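Local coordinates for prolyl-tRNA synthetase (Naegleria fowleri, PDB 6UYH), which probably attaches proline to its cognate tRNA in an ATP-dependent reaction, as class II aminoacyl-tRNA synthetases do, and here binds halofuginone together with AMPPNP, at residues A[185-188]-A[189-193]; A[61-64]-A[65-68]. All coordinates share one frame; numbering follows the deposited sequence.

Interaction 1: A[185-188]-A[189-193]; sequences FTIL and ELYKR
One turn of helix 177-198, in the class II synthetase core, brings Ile187 under the ring of Tyr191 in an i, i+4 CH-pi contact. The methyl CG2 of Ile187 lies 4.0 Å from the centroid of the Tyr191 ring and 24° off its normal, hence over a face; its nearest ring atom is CZ of Tyr191, 3.6 Å away. The same face also receives the carbonyl oxygen Ile187 O, near the CG end of the ring, whereas CG2 sits toward the hydroxyl end. Two torsions produce this overlap: CG of Tyr191 stands opposite its own carbonyl carbon (chi1 -69°), which swings the ring back toward the helix start, and CG2 of Ile187 extends opposite its backbone N, forward along the axis. Beneath the pair, the bond from Tyr191 N to Ile187 O, 2.9 Å long, is one of four successive i, i+4 backbone bonds, the others donated by Glu189 N, Leu190 N and Lys192 N. The other branch of Ile187 meets Leu190, CD1 to CD1 at 4.2 Å, a looser apolar contact.

The ring is further fixed by its hydroxyl, which is hydrogen-bonded to Gln168 OE1 on strand 164-174, and by Trp269 and Leu271 of strand 261-272; these are strands of the catalytic domain. The side chain of Tyr191 is about 6 Å from the bound halofuginone (HFG). Leu188 turns instead to Thr221 and Val223 of strand 219-227. On a more exposed side Glu189 divides its carboxylate: OE1 forms a salt bridge with Lys205, while OE2 receives a weak bond, also a salt bridge, from NZ of Lys192, 3.3 Å away.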
ATOM      1  N   PHE A 185       3.425 -12.299  21.738  1.00 21.61           N
ATOM      2  CA  PHE A 185       2.450 -13.380  21.638  1.00 22.05           C
ATOM      3  C   PHE A 185       1.085 -12.868  21.201  1.00 24.42           C
ATOM      4  O   PHE A 185       0.313 -13.616  20.589  1.00 26.58           O
ATOM      5  CB  PHE A 185       2.402 -14.143  22.969  1.00 24.37           C
ATOM      6  CG  PHE A 185       3.674 -14.893  23.243  1.00 25.69           C
ATOM      7  CD1 PHE A 185       3.875 -16.161  22.706  1.00 25.05           C
ATOM      8  CD2 PHE A 185       4.698 -14.304  23.972  1.00 28.67           C
ATOM      9  CE1 PHE A 185       5.058 -16.849  22.923  1.00 25.00           C
ATOM     10  CE2 PHE A 185       5.886 -14.984  24.198  1.00 27.34           C
ATOM     11  CZ  PHE A 185       6.067 -16.259  23.673  1.00 31.14           C
ATOM     12  N   THR A 186       0.790 -11.596  21.483  1.00 22.36           N
ATOM     13  CA  THR A 186      -0.393 -10.945  20.924  1.00 22.57           C
ATOM     14  C   THR A 186      -0.327 -10.885  19.398  1.00 22.95           C
ATOM     15  O   THR A 186      -1.306 -11.202  18.706  1.00 21.27           O
ATOM     16  CB  THR A 186      -0.527  -9.541  21.522  1.00 26.70           C
ATOM     17  OG1 THR A 186      -0.766  -9.646  22.933  1.00 26.70           O
ATOM     18  CG2 THR A 186      -1.671  -8.770  20.856  1.00 28.21           C
ATOM     19  N   ILE A 187       0.825 -10.481  18.848  1.00 20.36           N
ATOM     20  CA  ILE A 187       0.966 -10.442  17.392  1.00 18.42           C
ATOM     21  C   ILE A 187       0.942 -11.854  16.825  1.00 18.62           C
ATOM     22  O   ILE A 187       0.348 -12.103  15.768  1.00 19.51           O
ATOM     23  CB  ILE A 187       2.251  -9.688  16.980  1.00 17.81           C
ATOM     24  CG1 ILE A 187       2.183  -8.211  17.420  1.00 18.28           C
ATOM     25  CG2 ILE A 187       2.470  -9.765  15.455  1.00 15.52           C
ATOM     26  CD1 ILE A 187       1.087  -7.403  16.734  1.00 22.36           C
ATOM     27  N   LEU A 188       1.579 -12.804  17.519  1.00 17.87           N
ATOM     28  CA  LEU A 188       1.569 -14.191  17.055  1.00 20.08           C
ATOM     29  C   LEU A 188       0.143 -14.731  16.963  1.00 20.64           C
ATOM     30  O   LEU A 188      -0.199 -15.457  16.020  1.00 20.13           O
ATOM     31  CB  LEU A 188       2.412 -15.069  17.986  1.00 18.34           C
ATOM     32  CG  LEU A 188       2.687 -16.478  17.436  1.00 21.29           C
ATOM     33  CD1 LEU A 188       3.651 -16.420  16.263  1.00 21.58           C
ATOM     34  CD2 LEU A 188       3.204 -17.402  18.533  1.00 22.29           C
ATOM     35  N   GLU A 189      -0.702 -14.386  17.937  1.00 21.22           N
ATOM     36  CA  GLU A 189      -2.107 -14.773  17.866  1.00 22.39           C
ATOM     37  C   GLU A 189      -2.810 -14.099  16.687  1.00 21.42           C
ATOM     38  O   GLU A 189      -3.662 -14.714  16.038  1.00 22.67           O
ATOM     39  CB  GLU A 189      -2.802 -14.443  19.184  1.00 24.90           C
ATOM     40  CG  GLU A 189      -4.325 -14.527  19.159  1.00 24.89           C
ATOM     41  CD  GLU A 189      -4.867 -15.941  18.966  1.00 31.61           C
ATOM     42  OE1 GLU A 189      -4.089 -16.921  19.008  1.00 27.54           O
ATOM     43  OE2 GLU A 189      -6.094 -16.078  18.791  1.00 32.16           O
ATOM     44  N   LEU A 190      -2.463 -12.845  16.377  1.00 20.69           N
ATOM     45  CA  LEU A 190      -3.063 -12.204  15.209  1.00 20.25           C
ATOM     46  C   LEU A 190      -2.658 -12.909  13.923  1.00 22.68           C
ATOM     47  O   LEU A 190      -3.466 -13.024  12.997  1.00 20.57           O
ATOM     48  CB  LEU A 190      -2.685 -10.724  15.134  1.00 18.89           C
ATOM     49  CG  LEU A 190      -3.332  -9.783  16.147  1.00 28.39           C
ATOM     50  CD1 LEU A 190      -2.942  -8.342  15.818  1.00 26.50           C
ATOM     51  CD2 LEU A 190      -4.857  -9.935  16.145  1.00 28.23           C
ATOM     52  N   TYR A 191      -1.410 -13.382  13.841  1.00 17.14           N
ATOM     53  CA  TYR A 191      -1.010 -14.157  12.672  1.00 20.52           C
ATOM     54  C   TYR A 191      -1.787 -15.467  12.597  1.00 22.73           C
ATOM     55  O   TYR A 191      -2.195 -15.891  11.508  1.00 20.31           O
ATOM     56  CB  TYR A 191       0.496 -14.433  12.703  1.00 18.61           C
ATOM     57  CG  TYR A 191       1.360 -13.219  12.491  1.00 16.67           C
ATOM     58  CD1 TYR A 191       0.848 -12.053  11.914  1.00 19.19           C
ATOM     59  CD2 TYR A 191       2.706 -13.241  12.854  1.00 19.48           C
ATOM     60  CE1 TYR A 191       1.651 -10.950  11.720  1.00 19.05           C
ATOM     61  CE2 TYR A 191       3.513 -12.152  12.659  1.00 21.56           C
ATOM     62  CZ  TYR A 191       2.992 -11.007  12.093  1.00 19.63           C
ATOM     63  OH  TYR A 191       3.825  -9.925  11.902  1.00 20.07           O
ATOM     64  N   LYS A 192      -1.995 -16.128  13.738  1.00 20.25           N
ATOM     65  CA  LYS A 192      -2.852 -17.311  13.739  1.00 17.76           C
ATOM     66  C   LYS A 192      -4.251 -16.966  13.227  1.00 21.78           C
ATOM     67  O   LYS A 192      -4.838 -17.717  12.443  1.00 20.41           O
ATOM     68  CB  LYS A 192      -2.911 -17.910  15.147  1.00 20.92           C
ATOM     69  CG  LYS A 192      -3.925 -19.042  15.347  1.00 28.01           C
ATOM     70  CD  LYS A 192      -5.233 -18.494  15.885  1.00 31.60           C
ATOM     71  CE  LYS A 192      -6.038 -19.538  16.636  1.00 30.55           C
ATOM     72  NZ  LYS A 192      -7.190 -18.857  17.289  1.00 34.80           N
ATOM     73  N   ARG A 193      -4.797 -15.818  13.648  1.00 20.67           N
ATOM     74  CA  ARG A 193      -6.138 -15.446  13.198  1.00 19.46           C
ATOM     75  C   ARG A 193      -6.174 -15.135  11.704  1.00 21.22           C
ATOM     76  O   ARG A 193      -7.167 -15.443  11.034  1.00 21.48           O
ATOM     77  CB  ARG A 193      -6.655 -14.261  14.009  1.00 19.42           C
ATOM     78  CG  ARG A 193      -6.825 -14.596  15.488  1.00 23.83           C
ATOM     79  CD  ARG A 193      -7.419 -13.416  16.239  1.00 29.98           C
ATOM     80  NE  ARG A 193      -8.733 -13.077  15.709  1.00 29.76           N
ATOM     81  CZ  ARG A 193      -9.302 -11.883  15.827  1.00 33.18           C
ATOM     82  NH1 ARG A 193      -8.675 -10.904  16.470  1.00 29.71           N
ATOM     83  NH2 ARG A 193     -10.496 -11.669  15.298  1.00 34.31           N
TER

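Interaction 2: A[61-64]-A[65-68]; sequences FFDA and EIKK. With EDO (1,2-ethanediol), chain K.
The rings of Phe61 and Phe62 each carry, over one face, an aliphatic group from the residue four positions on. Over Phe61 lies CG of Glu65, 4.1 Å from the ring centroid and 17° off the normal; displaced toward the rim, it comes closest to CZ of Phe61. Over Phe62 the methyl CG2 of Ile66 sits nearer, 3.7 Å from the centroid and 23° off the normal, and reaches CE2 of Phe62 at 3.5 Å. Both are CH-pi contacts made by aliphatic carbon, and in the first the carboxylate of Glu65 continues past the ring rather than stacking on it.

Ile66 attains its place with chi1 at 65°, which wedges CG1 between backbone N and carbonyl carbon and turns CG2 back over Phe62. CG1 of Ile66 also rests 3.4 Å from Phe62 O, the oxygen that accepts the hydrogen bond from Ile66 N at 2.9 Å. Asp63, on another side, directs its OD1 to Trp145 NE1 of strand 140-149.

Lys68, its chain extended, returns past Ala64 O to place NZ 3.3 Å from OE2 of Glu65, a salt bridge approached on the syn side but well out of the carboxylate plane. Its own carbonyl oxygen accepts a bond from O2 of a 1,2-ethanediol, 3.1 Å away and probably from the crystallisation liquor. These i, i+4 CH-pi contacts lie along the C-terminal part of helix 49-67, whose position, followed by the short strand 72-73, is consistent with motif 1 of class II synthetases.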
ATOM      1  N   PHE A  61      -7.945  -6.410   7.539  1.00 21.53           N
ATOM      2  CA  PHE A  61      -8.142  -7.102   8.806  1.00 19.38           C
ATOM      3  C   PHE A  61      -7.013  -6.796   9.785  1.00 23.45           C
ATOM      4  O   PHE A  61      -7.260  -6.442  10.943  1.00 21.42           O
ATOM      5  CB  PHE A  61      -8.232  -8.604   8.560  1.00 18.99           C
ATOM      6  CG  PHE A  61      -8.254  -9.430   9.818  1.00 21.86           C
ATOM      7  CD1 PHE A  61      -9.408  -9.537  10.576  1.00 24.49           C
ATOM      8  CD2 PHE A  61      -7.120 -10.108  10.233  1.00 24.44           C
ATOM      9  CE1 PHE A  61      -9.435 -10.324  11.731  1.00 24.99           C
ATOM     10  CE2 PHE A  61      -7.130 -10.898  11.384  1.00 24.28           C
ATOM     11  CZ  PHE A  61      -8.292 -11.000  12.137  1.00 26.45           C
ATOM     12  N   PHE A  62      -5.762  -6.946   9.338  1.00 18.93           N
ATOM     13  CA  PHE A  62      -4.634  -6.792  10.253  1.00 17.84           C
ATOM     14  C   PHE A  62      -4.526  -5.354  10.749  1.00 19.12           C
ATOM     15  O   PHE A  62      -4.310  -5.124  11.942  1.00 20.81           O
ATOM     16  CB  PHE A  62      -3.338  -7.238   9.568  1.00 17.87           C
ATOM     17  CG  PHE A  62      -2.162  -7.382  10.507  1.00 18.15           C
ATOM     18  CD1 PHE A  62      -2.047  -8.497  11.325  1.00 21.03           C
ATOM     19  CD2 PHE A  62      -1.162  -6.420  10.542  1.00 20.04           C
ATOM     20  CE1 PHE A  62      -0.965  -8.644  12.188  1.00 22.20           C
ATOM     21  CE2 PHE A  62      -0.064  -6.563  11.400  1.00 18.28           C
ATOM     22  CZ  PHE A  62       0.029  -7.671  12.213  1.00 16.61           C
ATOM     23  N   ASP A  63      -4.689  -4.377   9.846  1.00 16.27           N
ATOM     24  CA  ASP A  63      -4.678  -2.968  10.230  1.00 16.94           C
ATOM     25  C   ASP A  63      -5.697  -2.687  11.320  1.00 18.78           C
ATOM     26  O   ASP A  63      -5.414  -1.958  12.278  1.00 19.72           O
ATOM     27  CB  ASP A  63      -4.982  -2.075   9.018  1.00 18.94           C
ATOM     28  CG  ASP A  63      -3.727  -1.557   8.320  1.00 24.23           C
ATOM     29  OD1 ASP A  63      -2.614  -1.842   8.783  1.00 28.25           O
ATOM     30  OD2 ASP A  63      -3.879  -0.866   7.290  1.00 30.61           O
ATOM     31  N   ALA A  64      -6.921  -3.198  11.160  1.00 22.84           N
ATOM     32  CA  ALA A  64      -7.932  -2.911  12.170  1.00 21.59           C
ATOM     33  C   ALA A  64      -7.571  -3.541  13.509  1.00 21.20           C
ATOM     34  O   ALA A  64      -7.846  -2.950  14.557  1.00 22.31           O
ATOM     35  CB  ALA A  64      -9.312  -3.384  11.705  1.00 21.40           C
ATOM     36  N   GLU A  65      -6.940  -4.721  13.500  1.00 19.08           N
ATOM     37  CA  GLU A  65      -6.574  -5.367  14.760  1.00 20.03           C
ATOM     38  C   GLU A  65      -5.392  -4.673  15.434  1.00 20.47           C
ATOM     39  O   GLU A  65      -5.374  -4.534  16.665  1.00 22.62           O
ATOM     40  CB  GLU A  65      -6.261  -6.847  14.520  1.00 20.42           C
ATOM     41  CG  GLU A  65      -7.493  -7.665  14.117  1.00 23.51           C
ATOM     42  CD  GLU A  65      -8.620  -7.590  15.140  1.00 35.95           C
ATOM     43  OE1 GLU A  65      -8.349  -7.662  16.363  1.00 33.06           O
ATOM     44  OE2 GLU A  65      -9.788  -7.456  14.719  1.00 39.41           O
ATOM     45  N   ILE A  66      -4.386  -4.249  14.664  1.00 19.06           N
ATOM     46  CA  ILE A  66      -3.241  -3.614  15.316  1.00 18.72           C
ATOM     47  C   ILE A  66      -3.562  -2.178  15.724  1.00 18.98           C
ATOM     48  O   ILE A  66      -2.934  -1.641  16.648  1.00 20.72           O
ATOM     49  CB  ILE A  66      -1.967  -3.661  14.451  1.00 17.97           C
ATOM     50  CG1 ILE A  66      -2.117  -2.835  13.156  1.00 18.60           C
ATOM     51  CG2 ILE A  66      -1.561  -5.130  14.181  1.00 19.66           C
ATOM     52  CD1 ILE A  66      -0.828  -2.751  12.329  1.00 19.68           C
ATOM     53  N   LYS A  67      -4.557  -1.557  15.096  1.00 18.93           N
ATOM     54  CA  LYS A  67      -4.971  -0.235  15.549  1.00 19.78           C
ATOM     55  C   LYS A  67      -5.480  -0.277  16.988  1.00 23.69           C
ATOM     56  O   LYS A  67      -5.242   0.656  17.773  1.00 23.32           O
ATOM     57  CB  LYS A  67      -6.032   0.326  14.601  1.00 22.40           C
ATOM     58  CG  LYS A  67      -6.357   1.783  14.844  1.00 33.51           C
ATOM     59  CD  LYS A  67      -7.426   2.266  13.888  1.00 39.26           C
ATOM     60  CE  LYS A  67      -7.880   3.675  14.241  1.00 48.36           C
ATOM     61  NZ  LYS A  67      -9.005   4.110  13.367  1.00 55.19           N
ATOM     62  N   LYS A  68      -6.183  -1.355  17.355  1.00 21.69           N
ATOM     63  CA  LYS A  68      -6.670  -1.527  18.719  1.00 23.91           C
ATOM     64  C   LYS A  68      -5.530  -1.623  19.721  1.00 29.61           C
ATOM     65  O   LYS A  68      -5.734  -1.357  20.911  1.00 28.45           O
ATOM     66  CB  LYS A  68      -7.537  -2.785  18.815  1.00 26.20           C
ATOM     67  CG  LYS A  68      -8.778  -2.772  17.936  1.00 31.46           C
ATOM     68  CD  LYS A  68      -9.411  -4.164  17.854  1.00 34.74           C
ATOM     69  CE  LYS A  68     -10.656  -4.162  16.983  1.00 42.95           C
ATOM     70  NZ  LYS A  68     -11.288  -5.511  16.894  1.00 49.10           N
TER
HETATM   71  C1  EDO K 609      -2.586   0.661  23.944  1.00 83.06           C
HETATM   72  O1  EDO K 609      -2.417   1.889  23.224  1.00 84.94           O
HETATM   73  C2  EDO K 609      -3.726  -0.133  23.319  1.00 79.67           C
HETATM   74  O2  EDO K 609      -4.818   0.750  23.029  1.00 77.22           O

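In the fold
Interactions 1 and 2 lie on two helices packed against each other, 177-198 and 49-67, with centres 11 Å apart. Their rings meet directly: CE1 of Tyr191 is 3.5 Å from CE1 of Phe62. Leu190 fills the next position, its CD1 3.9 Å from CG2 of Ile66 and its CD2 3.8 Å from CB of Glu65. A long, weak ion pair also joins Arg193 NH1 to Glu65 OE1 at 3.3 Å. The ligands lie on the side of interaction 1: the Tyr191 side chain is about 7 Å from AMPPNP, that of Phe62 about 11 Å, so Phe62 packs as a more distant layer behind Tyr191.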